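Local coordinates for Non-structural protein 5 (Modoc virus, PDB 2WA2) that binds S-adenosylmethionine and probably transfers its methyl group to the cap of viral RNA, at guanine N7 and the ribose 2'-O, as in other flaviviruses, at residues T85-G90 with F147-V152; T142-F147 with S178-Y183. The protein carries 4 engineered substitutions. All blocks are in the same frame, centred on the assembly; numbering follows the deposited sequence.

Contact 1 of 2, residues T85-G90 with F147-V152; sequences TVVDLG and FQADTV. Engineered in segment 85-90: T85 (natural residue Ser). With SAM (S-adenosylmethionine), chain C.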
# COMPACT_ATOMS: atom_id res chain seq x y z
N THR A 85 14.73 6.00 -11.02
CA THR A 85 14.92 6.12 -9.58
C THR A 85 13.59 5.77 -8.85
O THR A 85 12.59 6.50 -8.93
CB THR A 85 15.41 7.52 -9.21
OG1 THR A 85 16.64 7.78 -9.90
CG2 THR A 85 15.62 7.67 -7.65
N VAL A 86 13.63 4.65 -8.15
CA VAL A 86 12.48 4.18 -7.38
C VAL A 86 12.75 4.50 -5.92
O VAL A 86 13.84 4.19 -5.39
CB VAL A 86 12.29 2.65 -7.54
CG1 VAL A 86 11.08 2.14 -6.69
CG2 VAL A 86 12.06 2.27 -9.00
N VAL A 87 11.79 5.15 -5.28
CA VAL A 87 11.82 5.25 -3.81
C VAL A 87 10.88 4.23 -3.20
O VAL A 87 9.80 3.96 -3.74
CB VAL A 87 11.55 6.69 -3.25
CG1 VAL A 87 12.73 7.59 -3.50
CG2 VAL A 87 10.25 7.30 -3.76
N ASP A 88 11.33 3.61 -2.12
CA ASP A 88 10.50 2.66 -1.41
C ASP A 88 10.39 3.18 0.02
O ASP A 88 11.30 3.03 0.84
CB ASP A 88 11.10 1.25 -1.49
CG ASP A 88 10.20 0.19 -0.84
OD1 ASP A 88 9.05 0.52 -0.48
OD2 ASP A 88 10.67 -0.94 -0.63
N LEU A 89 9.28 3.87 0.28
CA LEU A 89 9.01 4.46 1.58
C LEU A 89 8.34 3.46 2.51
O LEU A 89 7.29 2.89 2.18
CB LEU A 89 8.18 5.74 1.43
CG LEU A 89 8.83 6.75 0.46
CD1 LEU A 89 7.86 7.84 0.11
CD2 LEU A 89 10.16 7.36 1.01
N GLY A 90 8.95 3.24 3.68
CA GLY A 90 8.44 2.22 4.60
C GLY A 90 8.79 0.84 4.07
O GLY A 90 7.92 0.01 3.85
N PHE A 147 12.65 14.01 -2.85
CA PHE A 147 13.68 14.28 -3.83
C PHE A 147 13.32 13.61 -5.13
O PHE A 147 12.25 12.98 -5.22
CB PHE A 147 15.05 13.79 -3.34
CG PHE A 147 15.08 12.34 -2.98
CD1 PHE A 147 15.07 11.36 -3.97
CD2 PHE A 147 15.12 11.95 -1.65
CE1 PHE A 147 15.10 10.04 -3.65
CE2 PHE A 147 15.14 10.61 -1.32
CZ PHE A 147 15.13 9.65 -2.32
N GLN A 148 14.21 13.73 -6.12
CA GLN A 148 14.00 13.18 -7.47
C GLN A 148 13.75 11.67 -7.52
O GLN A 148 14.56 10.86 -7.06
CB GLN A 148 15.18 13.56 -8.40
CG GLN A 148 14.85 13.62 -9.90
CD GLN A 148 14.59 12.26 -10.53
OE1 GLN A 148 15.39 11.32 -10.37
NE2 GLN A 148 13.46 12.14 -11.26
N ALA A 149 12.61 11.31 -8.09
CA ALA A 149 12.25 9.91 -8.26
C ALA A 149 11.27 9.78 -9.39
O ALA A 149 10.36 10.61 -9.51
CB ALA A 149 11.62 9.30 -6.96
N ASP A 150 11.44 8.72 -10.17
CA ASP A 150 10.56 8.40 -11.28
C ASP A 150 9.40 7.49 -10.88
O ASP A 150 8.38 7.43 -11.60
CB ASP A 150 11.37 7.75 -12.38
CG ASP A 150 12.54 8.62 -12.78
OD1 ASP A 150 12.28 9.64 -13.43
OD2 ASP A 150 13.69 8.31 -12.39
N THR A 151 9.56 6.80 -9.74
CA THR A 151 8.54 5.89 -9.22
C THR A 151 8.51 6.04 -7.69
O THR A 151 9.55 5.94 -7.04
CB THR A 151 8.88 4.42 -9.51
OG1 THR A 151 9.27 4.24 -10.88
CG2 THR A 151 7.70 3.53 -9.18
N VAL A 152 7.33 6.28 -7.14
CA VAL A 152 7.18 6.40 -5.69
C VAL A 152 6.37 5.21 -5.15
O VAL A 152 5.20 5.06 -5.48
CB VAL A 152 6.53 7.72 -5.31
CG1 VAL A 152 6.23 7.77 -3.79
CG2 VAL A 152 7.39 8.87 -5.79
N SAM C . 6.63 -3.47 1.36
CA SAM C . 7.17 -4.17 2.58
C SAM C . 7.88 -5.47 2.18
O SAM C . 7.71 -5.92 1.04
OXT SAM C . 8.60 -6.11 2.96
CB SAM C . 6.03 -4.48 3.55
CG SAM C . 5.46 -3.25 4.24
SD SAM C . 6.48 -2.89 5.67
CE SAM C . 5.65 -3.96 6.89
C5' SAM C . 5.83 -1.31 6.25
C4' SAM C . 6.95 -0.65 7.05
O4' SAM C . 6.79 0.74 7.15
C3' SAM C . 7.01 -1.17 8.48
O3' SAM C . 8.14 -2.00 8.58
C2' SAM C . 7.17 0.06 9.36
O2' SAM C . 8.25 -0.12 10.24
C1' SAM C . 7.48 1.14 8.32
N9 SAM C . 7.05 2.47 8.74
C8 SAM C . 5.87 2.81 9.36
N7 SAM C . 5.85 4.13 9.57
C5 SAM C . 7.02 4.63 9.09
C6 SAM C . 7.54 5.92 9.05
N6 SAM C . 6.88 6.96 9.55
N1 SAM C . 8.77 6.12 8.46
C2 SAM C . 9.49 5.08 7.94
N3 SAM C . 9.00 3.79 7.98
C4 SAM C . 7.78 3.60 8.56
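A single carbonyl oxygen, T85 O, takes two consecutive backbone N-H groups, of D150 and T151, where 147-152 enters its strand, and the same residue offers its own N-H to the D150 carboxylate. The shorter of the two bonds comes from D150 N at 2.8 Å, lying in the carbonyl plane but bent, with an N-H...O angle of 138°; T151 N gives the longer one, tilted out of that plane. D150 OD2 accepts from T85 N at 2.9 Å through the anti lone pair, so both the N-H and the C=O of T85 are engaged by D150. T85, an engineered residue in place of serine, lays CG2 against Q148 O at 3.4 Å, while its OG1 is held by E108 of the next strand. From the V86-T151 bridge on, the pairing is regular parallel sheet. V87 N donates to T151 O at 3.0 Å, almost straight at 165°, and V86 CA adds a C-H...O contact to the same oxygen.

The side chains then sort to two faces. V86 and T151 lie side by side on one, CG2 of the valine 3.9 Å from CB of the threonine. On the other, V87 spreads its two methyls: in the conformer described, one of two, CG1 stands anti to the carbonyl carbon and turns to the F147 ring, whereas CG2 packs on A149 and V152. L89 extends this apolar face under helix 163-183. The strand ends at L89, and G90 follows it with positive phi, its CA abutting the ribose O4' of S-adenosylmethionine, as in the glycine-rich loop after the first strand (motif I) of Rossmann-like methyltransferases, here in an FtsJ-type domain.

Contact 2 of 2, residues T142-F147 with S178-Y183; sequences TKMEPF and SRWLEY. Engineered in segment 142-147: T142 (natural residue Arg).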
# COMPACT_ATOMS: atom_id res chain seq x y z
N THR A 142 7.77 10.23 7.12
CA THR A 142 6.82 11.34 7.18
C THR A 142 7.51 12.70 7.35
O THR A 142 6.85 13.75 7.20
CB THR A 142 5.75 11.18 8.30
OG1 THR A 142 6.36 11.39 9.58
CG2 THR A 142 5.04 9.81 8.24
N LYS A 143 8.81 12.68 7.66
CA LYS A 143 9.59 13.89 7.90
C LYS A 143 10.74 14.05 6.90
O LYS A 143 11.64 14.86 7.09
CB LYS A 143 10.14 13.88 9.34
CG LYS A 143 9.10 13.63 10.46
CD LYS A 143 8.27 14.88 10.76
CE LYS A 143 7.10 14.57 11.68
NZ LYS A 143 5.97 14.06 10.86
N MET A 144 10.72 13.27 5.83
CA MET A 144 11.80 13.34 4.84
C MET A 144 11.43 14.32 3.73
O MET A 144 10.27 14.41 3.28
CB MET A 144 12.06 11.95 4.28
CG MET A 144 13.46 11.65 3.64
SD MET A 144 13.41 10.04 2.78
CE MET A 144 12.23 9.29 3.80
N GLU A 145 12.42 15.08 3.32
CA GLU A 145 12.33 15.95 2.18
C GLU A 145 12.18 15.10 0.90
O GLU A 145 13.00 14.20 0.64
CB GLU A 145 13.62 16.79 2.14
CG GLU A 145 13.84 17.61 0.88
CD GLU A 145 13.11 18.93 0.90
OE1 GLU A 145 13.38 19.75 0.00
OE2 GLU A 145 12.27 19.15 1.80
N PRO A 146 11.11 15.35 0.11
CA PRO A 146 11.02 14.61 -1.16
C PRO A 146 12.22 14.96 -2.01
O PRO A 146 12.76 16.08 -1.89
CB PRO A 146 9.73 15.15 -1.81
CG PRO A 146 8.99 15.77 -0.70
CD PRO A 146 10.01 16.31 0.25
N PHE A 147 12.65 14.01 -2.85
CA PHE A 147 13.68 14.28 -3.83
C PHE A 147 13.32 13.61 -5.13
O PHE A 147 12.25 12.98 -5.22
CB PHE A 147 15.05 13.79 -3.34
CG PHE A 147 15.08 12.34 -2.98
CD1 PHE A 147 15.07 11.36 -3.97
CD2 PHE A 147 15.12 11.95 -1.65
CE1 PHE A 147 15.10 10.04 -3.65
CE2 PHE A 147 15.14 10.61 -1.32
CZ PHE A 147 15.13 9.65 -2.32
N SER A 178 1.49 12.90 -1.25
CA SER A 178 1.12 14.06 -2.09
C SER A 178 2.30 15.01 -2.34
O SER A 178 2.46 15.53 -3.45
CB SER A 178 -0.10 14.80 -1.54
OG SER A 178 -1.24 13.97 -1.70
N ARG A 179 3.15 15.20 -1.32
CA ARG A 179 4.34 16.04 -1.47
C ARG A 179 5.32 15.44 -2.47
O ARG A 179 5.92 16.16 -3.30
CB ARG A 179 5.03 16.25 -0.11
CG ARG A 179 4.20 17.09 0.83
CD ARG A 179 4.80 17.05 2.22
NE ARG A 179 3.86 17.60 3.19
CZ ARG A 179 3.68 17.11 4.42
NH1 ARG A 179 4.38 16.06 4.84
NH2 ARG A 179 2.79 17.70 5.22
N TRP A 180 5.50 14.13 -2.41
CA TRP A 180 6.35 13.44 -3.37
C TRP A 180 5.82 13.57 -4.81
O TRP A 180 6.59 13.82 -5.74
CB TRP A 180 6.52 11.98 -2.99
CG TRP A 180 7.46 11.81 -1.80
CD1 TRP A 180 7.17 11.93 -0.46
CD2 TRP A 180 8.85 11.48 -1.88
NE1 TRP A 180 8.32 11.70 0.30
CE2 TRP A 180 9.36 11.41 -0.55
CE3 TRP A 180 9.72 11.24 -2.95
CZ2 TRP A 180 10.70 11.10 -0.27
CZ3 TRP A 180 11.06 10.94 -2.67
CH2 TRP A 180 11.53 10.88 -1.33
N LEU A 181 4.51 13.39 -4.98
CA LEU A 181 3.87 13.47 -6.29
C LEU A 181 3.90 14.89 -6.86
O LEU A 181 4.04 15.07 -8.07
CB LEU A 181 2.41 12.96 -6.19
CG LEU A 181 2.26 11.49 -5.77
CD1 LEU A 181 0.84 10.93 -5.96
CD2 LEU A 181 3.29 10.55 -6.39
N GLU A 182 3.72 15.88 -5.99
CA GLU A 182 3.84 17.30 -6.35
C GLU A 182 5.25 17.61 -6.81
O GLU A 182 5.42 18.25 -7.84
CB GLU A 182 3.47 18.18 -5.14
CG GLU A 182 3.25 19.67 -5.40
CD GLU A 182 2.50 20.34 -4.24
OE1 GLU A 182 2.02 19.60 -3.34
OE2 GLU A 182 2.38 21.60 -4.22
N TYR A 183 6.26 17.10 -6.09
CA TYR A 183 7.66 17.33 -6.43
C TYR A 183 8.07 16.62 -7.73
O TYR A 183 8.86 17.17 -8.51
CB TYR A 183 8.57 16.89 -5.26
CG TYR A 183 10.04 17.26 -5.40
CD1 TYR A 183 10.54 18.43 -4.83
CD2 TYR A 183 10.93 16.43 -6.09
CE1 TYR A 183 11.90 18.78 -4.95
CE2 TYR A 183 12.29 16.77 -6.22
CZ TYR A 183 12.76 17.94 -5.65
OH TYR A 183 14.10 18.29 -5.79
O HOH W 1 8.32 12.75 3.06
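The indole of W180 is met on one face by P146 and at its edge by the phenyl ring of F147. P146 CA stands 3.6 Å from the centroid of the six-membered ring and only 9° off its normal, a well-centred CH-pi contact, and P146 CB continues the cover toward CD2 at 3.8 Å. Beyond the far rim, CH2 of the indole points into one face of the F147 ring, coming within 3.6 Å of CE2; the planes are inclined at 76°, which makes the pair T-shaped. M144 SD lies at the indole edge, near the ring plane, by CZ2. Y183 provides the other aromatic surface: P146 O lies over the centre of one face, and CE2 comes within 3.5 Å of the carbonyl carbon of F147.

The torsions explain how one helix presents both rings to the same loop. W180, with chi1 at -74°, carries CG anti to its carbonyl carbon and lays the indole against P146, while Y183 sets CG anti to its backbone N and stands beside the end of the loop segment. Between them the proline is gripped by aliphatic carbon as well, since its CB also meets Y183 CB and its CG packs on R179 CB at 4.0 Å.

Polar contact between the segments is made through a water. It accepts from W180 NE1 at 3.0 Å and donates to M144 O at 2.6 Å, so the indole N-H and a loop carbonyl are satisfied together. Elsewhere, K110 makes a cation-pi contact with the F147 ring. With no direct hydrogen bond between these two segments, their attachment rests on C-H and aromatic surfaces; the water adds a polar bridge, and N184 ND2 a bond to F147 O just past the helix segment.

Contact 1 pairs two strands of the central sheet, and contact 2, its centre 9 Å away, seats the loop leading into one of them against helix 163-183. F147 belongs to both, ending the loop of contact 2 and opening the segment that runs into strand 151-154 in contact 1. W180 closes the seam from the helix side: its CZ3 is 3.8 Å from V87 CG1 and its NE1 3.9 Å from L89 CD1, while M144 CE touches L89 CD2 at 4.0 Å. Each contact also runs to the S-adenosylmethionine pocket at one end, contact 1 through G90 and contact 2 through the engineered T142, whose side chain is about 4 Å from the ligand.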